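PrgZ (Enterococcus faecalis, PDB 4FAJ) binds peptide pheromone as a membrane-anchored extracellular receptor of the solute-binding protein 5 family, probably serving peptide uptake into the cell. Local coordinates at residues V159-A164 against T203-L208. Residues are numbered along the deposited sequence; the frame is centred on the assembly and turned at random.
Sequences VELFSA and TDLLSL
Leu161 meets both Leu205 and Leu208, and its two methyl branches carry almost all of the side-chain packing between 159-164 and 203-208. Leu208 presents a single methyl to that fork: its CD1 lies 3.9 Å from Leu161 CD2 and 4.0 Å from Leu161 CD1, so one branch end sits before both prongs. The two side chains cross at about a right angle, and the close approaches are between terminal methyls. Leu205 comes in differently. Its CD2 is 4.2 Å from Leu161 CD2, a looser touch, whereas its other methyl, CD1, lies 3.6 Å from the backbone oxygen Leu161 O. With CG anti to the carbonyl carbon (chi1 -67°) and chi2 extended at -180°, the chain of Leu205 places CD1 beside that oxygen. The oxygen is not left to a methyl alone, since Tyr211 OH hydrogen bonds to it. No hydrogen bond joins the segments, and the 148 Å² buried between them comes mostly from the three leucines.

Each backbone turn is tied within itself. Ser163 N and OG approach Glu160 O from the same face of its carbonyl plane, the hydroxyl at 2.8 Å. Ser207 OG lies 2.6 Å from Asp204 O, in the carbonyl plane and on a lone pair. Leu205 and Leu208 are the first and last residues of a type I turn, closed by Leu208 N to Leu205 O, and both touch Leu161.

This is plain apolar packing within the solute-binding protein fold, away from the zinc sites. It sets the 3-10 turn 159-162, in the loop between helices 139-150 and 168-172, against helix 202-205 and the turn Leu205-Leu208. From 159-164, Phe162 stacks on Tyr211 and meets Trp146 of helix 139-150 edge-to-face; from 203-208, Leu206 and Ser207 touch strand 95-97.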
ATOM      1  N   VAL A 159       1.576  12.938   0.334  1.00 21.29           N
ATOM      2  CA  VAL A 159       2.498  14.075   0.281  1.00 21.77           C
ATOM      3  C   VAL A 159       3.943  13.694   0.607  1.00 21.47           C
ATOM      4  O   VAL A 159       4.866  14.254   0.020  1.00 21.31           O
ATOM      5  CB  VAL A 159       2.055  15.274   1.182  1.00 22.34           C
ATOM      6  CG1 VAL A 159       0.786  15.877   0.668  1.00 23.79           C
ATOM      7  CG2 VAL A 159       1.885  14.855   2.659  1.00 22.36           C
ATOM      8  N   GLU A 160       4.133  12.728   1.508  1.00 20.83           N
ATOM      9  CA  GLU A 160       5.472  12.299   1.937  1.00 21.11           C
ATOM     10  C   GLU A 160       6.309  11.701   0.785  1.00 19.81           C
ATOM     11  O   GLU A 160       7.532  11.794   0.794  1.00 19.38           O
ATOM     12  CB  GLU A 160       5.361  11.279   3.081  1.00 21.52           C
ATOM     13  CG  GLU A 160       6.669  10.910   3.753  1.00 26.29           C
ATOM     14  CD  GLU A 160       7.204  12.021   4.646  1.00 32.49           C
ATOM     15  OE1 GLU A 160       8.429  12.282   4.600  1.00 36.83           O
ATOM     16  OE2 GLU A 160       6.396  12.629   5.392  1.00 36.74           O
ATOM     17  N   LEU A 161       5.646  11.102  -0.199  1.00 18.95           N
ATOM     18  CA  LEU A 161       6.323  10.546  -1.374  1.00 18.31           C
ATOM     19  C   LEU A 161       7.055  11.586  -2.224  1.00 18.39           C
ATOM     20  O   LEU A 161       7.900  11.228  -3.058  1.00 17.39           O
ATOM     21  CB  LEU A 161       5.317   9.817  -2.268  1.00 17.97           C
ATOM     22  CG  LEU A 161       4.662   8.569  -1.683  1.00 18.89           C
ATOM     23  CD1 LEU A 161       3.536   8.068  -2.595  1.00 18.07           C
ATOM     24  CD2 LEU A 161       5.691   7.483  -1.453  1.00 18.65           C
ATOM     25  N   PHE A 162       6.706  12.860  -2.030  1.00 18.61           N
ATOM     26  CA  PHE A 162       7.304  13.972  -2.764  1.00 19.25           C
ATOM     27  C   PHE A 162       8.424  14.686  -2.001  1.00 20.03           C
ATOM     28  O   PHE A 162       9.002  15.646  -2.516  1.00 20.27           O
ATOM     29  CB  PHE A 162       6.203  14.967  -3.172  1.00 19.36           C
ATOM     30  CG  PHE A 162       5.323  14.455  -4.277  1.00 19.11           C
ATOM     31  CD1 PHE A 162       4.351  13.506  -4.018  1.00 20.45           C
ATOM     32  CD2 PHE A 162       5.508  14.873  -5.583  1.00 20.57           C
ATOM     33  CE1 PHE A 162       3.556  13.006  -5.034  1.00 19.71           C
ATOM     34  CE2 PHE A 162       4.712  14.371  -6.611  1.00 20.14           C
ATOM     35  CZ  PHE A 162       3.740  13.442  -6.335  1.00 21.10           C
ATOM     36  N   SER A 163       8.755  14.188  -0.804  1.00 20.21           N
ATOM     37  CA  SER A 163       9.685  14.872   0.108  1.00 21.17           C
ATOM     38  C   SER A 163      11.090  15.023  -0.435  1.00 21.11           C
ATOM     39  O   SER A 163      11.789  15.966  -0.069  1.00 21.60           O
ATOM     40  CB  SER A 163       9.749  14.151   1.459  1.00 20.87           C
ATOM     41  OG  SER A 163       8.463  14.117   2.038  1.00 24.18           O
ATOM     42  N   ALA A 164      11.500  14.117  -1.317  1.00 21.01           N
ATOM     43  CA  ALA A 164      12.820  14.195  -1.964  1.00 21.11           C
ATOM     44  C   ALA A 164      13.023  15.426  -2.856  1.00 21.61           C
ATOM     45  O   ALA A 164      14.154  15.868  -3.061  1.00 21.73           O
ATOM     46  CB  ALA A 164      13.077  12.918  -2.769  1.00 21.49           C
ATOM     47  N   THR A 203      13.695   7.218  -9.335  1.00 16.56           N
ATOM     48  CA  THR A 203      13.019   6.672 -10.519  1.00 16.46           C
ATOM     49  C   THR A 203      11.916   5.685 -10.110  1.00 16.25           C
ATOM     50  O   THR A 203      10.852   5.644 -10.723  1.00 14.83           O
ATOM     51  CB  THR A 203      14.029   6.039 -11.471  1.00 17.22           C
ATOM     52  OG1 THR A 203      15.054   7.004 -11.756  1.00 17.98           O
ATOM     53  CG2 THR A 203      13.370   5.601 -12.753  1.00 16.88           C
ATOM     54  N   ASP A 204      12.138   4.934  -9.028  1.00 16.13           N
ATOM     55  CA  ASP A 204      11.090   4.062  -8.493  1.00 16.31           C
ATOM     56  C   ASP A 204       9.857   4.847  -8.055  1.00 16.07           C
ATOM     57  O   ASP A 204       8.736   4.422  -8.321  1.00 16.58           O
ATOM     58  CB  ASP A 204      11.597   3.205  -7.332  1.00 16.83           C
ATOM     59  CG  ASP A 204      12.823   2.378  -7.708  1.00 20.21           C
ATOM     60  OD1 ASP A 204      12.677   1.352  -8.396  1.00 25.77           O
ATOM     61  OD2 ASP A 204      13.930   2.775  -7.346  1.00 25.40           O
ATOM     62  N   LEU A 205      10.060   5.991  -7.412  1.00 15.82           N
ATOM     63  CA  LEU A 205       8.933   6.840  -7.000  1.00 16.36           C
ATOM     64  C   LEU A 205       8.118   7.331  -8.194  1.00 16.22           C
ATOM     65  O   LEU A 205       6.889   7.454  -8.116  1.00 16.09           O
ATOM     66  CB  LEU A 205       9.432   8.036  -6.199  1.00 16.57           C
ATOM     67  CG  LEU A 205      10.039   7.709  -4.831  1.00 17.69           C
ATOM     68  CD1 LEU A 205      10.478   8.974  -4.146  1.00 17.56           C
ATOM     69  CD2 LEU A 205       9.059   6.958  -3.959  1.00 19.75           C
ATOM     70  N   LEU A 206       8.807   7.614  -9.300  1.00 16.51           N
ATOM     71  CA  LEU A 206       8.157   8.082 -10.527  1.00 16.38           C
ATOM     72  C   LEU A 206       7.281   7.027 -11.199  1.00 16.67           C
ATOM     73  O   LEU A 206       6.570   7.347 -12.159  1.00 16.64           O
ATOM     74  CB  LEU A 206       9.210   8.581 -11.533  1.00 16.56           C
ATOM     75  CG  LEU A 206      10.054   9.783 -11.113  1.00 16.13           C
ATOM     76  CD1 LEU A 206      11.070  10.171 -12.198  1.00 15.72           C
ATOM     77  CD2 LEU A 206       9.176  10.981 -10.724  1.00 15.63           C
ATOM     78  N   SER A 207       7.341   5.778 -10.723  1.00 15.71           N
ATOM     79  CA  SER A 207       6.473   4.717 -11.231  1.00 15.78           C
ATOM     80  C   SER A 207       5.182   4.575 -10.411  1.00 15.36           C
ATOM     81  O   SER A 207       4.288   3.824 -10.796  1.00 14.35           O
ATOM     82  CB  SER A 207       7.217   3.375 -11.255  1.00 16.19           C
ATOM     83  OG  SER A 207       7.426   2.881  -9.948  1.00 18.00           O
ATOM     84  N   LEU A 208       5.095   5.281  -9.287  1.00 14.66           N
ATOM     85  CA  LEU A 208       3.972   5.131  -8.367  1.00 14.80           C
ATOM     86  C   LEU A 208       2.759   5.901  -8.872  1.00 15.35           C
ATOM     87  O   LEU A 208       2.890   6.994  -9.442  1.00 14.34           O
ATOM     88  CB  LEU A 208       4.338   5.648  -6.974  1.00 14.68           C
ATOM     89  CG  LEU A 208       5.506   4.954  -6.258  1.00 15.01           C
ATOM     90  CD1 LEU A 208       5.718   5.555  -4.878  1.00 15.65           C
ATOM     91  CD2 LEU A 208       5.278   3.461  -6.175  1.00 15.92           C
TER